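Acetaldehyde dehydrogenase (Acetylating) (Geobacillus thermoglucosidasius, PDB 5J78) probably catalyses the reversible, coenzyme A-dependent oxidation of acetaldehyde to acetyl-CoA with a nicotinamide cofactor, as an acetylating aldehyde dehydrogenase. Local coordinates at residues 110-115 against 459-464. Residues are numbered along the deposited sequence; the frame is centred on the assembly and turned at random.
Sequences VKTVGI and HLFNIK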
ATOM      1  N   VAL A 110      34.607  22.857  13.416  1.00 20.71           N
ATOM      2  CA  VAL A 110      33.556  23.381  12.542  1.00 17.73           C
ATOM      3  C   VAL A 110      32.593  24.274  13.338  1.00 22.61           C
ATOM      4  O   VAL A 110      32.135  23.927  14.430  1.00 19.86           O
ATOM      5  CB  VAL A 110      32.767  22.250  11.842  1.00 27.84           C
ATOM      6  CG1 VAL A 110      31.556  22.819  11.089  1.00 19.27           C
ATOM      7  CG2 VAL A 110      33.666  21.487  10.872  1.00 19.29           C
ATOM      8  N   LYS A 111      32.287  25.443  12.798  1.00 18.62           N
ATOM      9  CA  LYS A 111      31.290  26.301  13.436  1.00 20.52           C
ATOM     10  C   LYS A 111      29.888  25.766  13.154  1.00 15.22           C
ATOM     11  O   LYS A 111      29.544  25.528  12.005  1.00 16.50           O
ATOM     12  CB  LYS A 111      31.414  27.747  12.941  1.00 29.50           C
ATOM     13  CG  LYS A 111      32.734  28.423  13.291  1.00 27.32           C
ATOM     14  CD  LYS A 111      32.825  29.819  12.665  1.00 45.72           C
ATOM     15  CE  LYS A 111      34.016  30.605  13.177  1.00 51.85           C
ATOM     16  NZ  LYS A 111      34.037  31.987  12.604  1.00 64.77           N
ATOM     17  N   THR A 112      29.082  25.603  14.198  1.00 19.07           N
ATOM     18  CA  THR A 112      27.724  25.066  14.052  1.00 26.81           C
ATOM     19  C   THR A 112      26.658  25.800  14.871  1.00 21.38           C
ATOM     20  O   THR A 112      25.488  25.418  14.837  1.00 25.06           O
ATOM     21  CB  THR A 112      27.675  23.576  14.467  1.00 26.97           C
ATOM     22  OG1 THR A 112      28.121  23.442  15.829  1.00 18.30           O
ATOM     23  CG2 THR A 112      28.558  22.755  13.582  1.00 21.12           C
ATOM     24  N   VAL A 113      27.053  26.841  15.598  1.00 20.30           N
ATOM     25  CA  VAL A 113      26.103  27.601  16.422  1.00 25.35           C
ATOM     26  C   VAL A 113      25.948  29.022  15.906  1.00 25.52           C
ATOM     27  O   VAL A 113      26.936  29.706  15.688  1.00 26.34           O
ATOM     28  CB  VAL A 113      26.536  27.694  17.909  1.00 22.32           C
ATOM     29  CG1 VAL A 113      25.517  28.529  18.715  1.00 21.47           C
ATOM     30  CG2 VAL A 113      26.684  26.329  18.520  1.00 20.83           C
ATOM     31  N   GLY A 114      24.709  29.473  15.744  1.00 22.05           N
ATOM     32  CA  GLY A 114      24.453  30.864  15.429  1.00 22.07           C
ATOM     33  C   GLY A 114      24.934  31.254  14.041  1.00 28.97           C
ATOM     34  O   GLY A 114      24.882  30.476  13.088  1.00 21.46           O
ATOM     35  N   ILE A 115      25.411  32.486  13.942  1.00 24.31           N
ATOM     36  CA  ILE A 115      25.915  33.019  12.701  1.00 28.98           C
ATOM     37  C   ILE A 115      27.288  32.441  12.469  1.00 24.82           C
ATOM     38  O   ILE A 115      28.195  32.663  13.267  1.00 31.69           O
ATOM     39  CB  ILE A 115      25.950  34.560  12.742  1.00 31.55           C
ATOM     40  CG1 ILE A 115      24.513  35.076  12.826  1.00 28.47           C
ATOM     41  CG2 ILE A 115      26.679  35.128  11.521  1.00 30.84           C
ATOM     42  CD1 ILE A 115      24.383  36.588  12.876  1.00 34.81           C
ATOM     43  N   HIS A 459      26.202  17.913   6.775  1.00 15.82           N
ATOM     44  CA  HIS A 459      24.971  17.338   6.229  1.00 18.69           C
ATOM     45  C   HIS A 459      23.826  17.353   7.248  1.00 23.45           C
ATOM     46  O   HIS A 459      22.669  17.089   6.889  1.00 21.46           O
ATOM     47  CB  HIS A 459      25.228  15.911   5.719  1.00 12.73           C
ATOM     48  CG  HIS A 459      26.198  15.859   4.580  1.00 23.26           C
ATOM     49  ND1 HIS A 459      27.531  15.548   4.749  1.00 19.85           N
ATOM     50  CD2 HIS A 459      26.042  16.145   3.264  1.00 18.36           C
ATOM     51  CE1 HIS A 459      28.149  15.616   3.585  1.00 20.84           C
ATOM     52  NE2 HIS A 459      27.267  15.968   2.664  1.00 21.18           N
ATOM     53  N   LEU A 460      24.135  17.698   8.499  1.00 12.18           N
ATOM     54  CA  LEU A 460      23.126  17.674   9.562  1.00 14.42           C
ATOM     55  C   LEU A 460      22.748  19.039  10.153  1.00 14.70           C
ATOM     56  O   LEU A 460      22.166  19.092  11.236  1.00 15.22           O
ATOM     57  CB  LEU A 460      23.605  16.742  10.685  1.00 12.66           C
ATOM     58  CG  LEU A 460      23.800  15.300  10.233  1.00 15.95           C
ATOM     59  CD1 LEU A 460      24.214  14.430  11.428  1.00 24.72           C
ATOM     60  CD2 LEU A 460      22.560  14.734   9.579  1.00 13.79           C
ATOM     61  N   PHE A 461      23.062  20.131   9.460  1.00 13.21           N
ATOM     62  CA  PHE A 461      22.382  21.396   9.719  1.00 19.91           C
ATOM     63  C   PHE A 461      22.107  22.099   8.405  1.00 18.06           C
ATOM     64  O   PHE A 461      22.851  21.964   7.436  1.00 19.12           O
ATOM     65  CB  PHE A 461      23.157  22.320  10.674  1.00 15.07           C
ATOM     66  CG  PHE A 461      24.543  22.723  10.191  1.00 16.62           C
ATOM     67  CD1 PHE A 461      25.646  21.907  10.407  1.00 25.29           C
ATOM     68  CD2 PHE A 461      24.745  23.938   9.560  1.00 19.86           C
ATOM     69  CE1 PHE A 461      26.936  22.297   9.961  1.00 18.53           C
ATOM     70  CE2 PHE A 461      26.014  24.328   9.127  1.00 17.22           C
ATOM     71  CZ  PHE A 461      27.102  23.512   9.316  1.00 18.36           C
ATOM     72  N   ASN A 462      20.969  22.782   8.380  1.00 20.79           N
ATOM     73  CA  ASN A 462      20.580  23.634   7.261  1.00 17.47           C
ATOM     74  C   ASN A 462      21.239  24.983   7.405  1.00 21.91           C
ATOM     75  O   ASN A 462      21.554  25.394   8.521  1.00 19.51           O
ATOM     76  CB  ASN A 462      19.062  23.802   7.221  1.00 16.94           C
ATOM     77  CG  ASN A 462      18.321  22.478   7.059  1.00 15.00           C
ATOM     78  OD1 ASN A 462      17.341  22.204   7.764  1.00 23.83           O
ATOM     79  ND2 ASN A 462      18.770  21.663   6.130  1.00 16.72           N
ATOM     80  N   ILE A 463      21.449  25.680   6.293  1.00 19.30           N
ATOM     81  CA  ILE A 463      21.904  27.059   6.359  1.00 16.54           C
ATOM     82  C   ILE A 463      20.718  27.984   6.081  1.00 19.23           C
ATOM     83  O   ILE A 463      20.041  27.848   5.054  1.00 22.12           O
ATOM     84  CB  ILE A 463      23.072  27.310   5.378  1.00 19.86           C
ATOM     85  CG1 ILE A 463      24.301  26.551   5.886  1.00 25.28           C
ATOM     86  CG2 ILE A 463      23.413  28.794   5.316  1.00 22.71           C
ATOM     87  CD1 ILE A 463      25.414  26.396   4.910  1.00 34.09           C
ATOM     88  N   LYS A 464      20.437  28.873   7.040  1.00 18.60           N
ATOM     89  CA  LYS A 464      19.503  29.974   6.854  1.00 16.05           C
ATOM     90  C   LYS A 464      20.280  31.214   6.430  1.00 21.44           C
ATOM     91  O   LYS A 464      21.361  31.488   6.966  1.00 19.81           O
ATOM     92  CB  LYS A 464      18.725  30.253   8.142  1.00 17.80           C
ATOM     93  CG  LYS A 464      18.018  29.029   8.747  1.00 14.76           C
ATOM     94  CD  LYS A 464      17.142  29.389   9.940  1.00 22.23           C
ATOM     95  CE  LYS A 464      17.925  30.088  11.063  1.00 23.46           C
ATOM     96  NZ  LYS A 464      17.011  30.596  12.135  1.00 24.22           N
TER
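At the base of the beta extension of this aldehyde dehydrogenase fold, the loop between helix 89-107 and strand 115-119 packs on the start of strand 461-468, where Phe461 meets Thr112 and Lys111. The backbones stay well apart, 7.8 Å between Thr112 CA and Phe461 CA, and the phenyl ring spans most of that distance. Phe461 points its CB at the loop, and with CG between the backbone N and the carbonyl carbon (chi1 60°) CE1 and CZ are the ring atoms that reach it. Phe461 CE1 comes to 4.0 Å from Thr112 CG2, the two side chains crossing at about a right angle. Phe461 CZ lies 4.2 Å from Lys111 O; both loop atoms approach the ring obliquely. The two branches of Thr112 have different partners: CG2, anti to the carbonyl carbon, meets the ring, while OG1 hydrogen-bonds Lys156 O at the end of helix 143-156. The Thr112 backbone is also held, N by Gln55 OE1 and O by Arg158 NH1. The Phe461 side chain also packs on Ala128, Ala157 and Ile116. No hydrogen bond joins the two segments and only 102 Å² is buried, so the direct contact is a small van der Waals one, while the polar groups of Thr112 are bonded to residues outside the two segments.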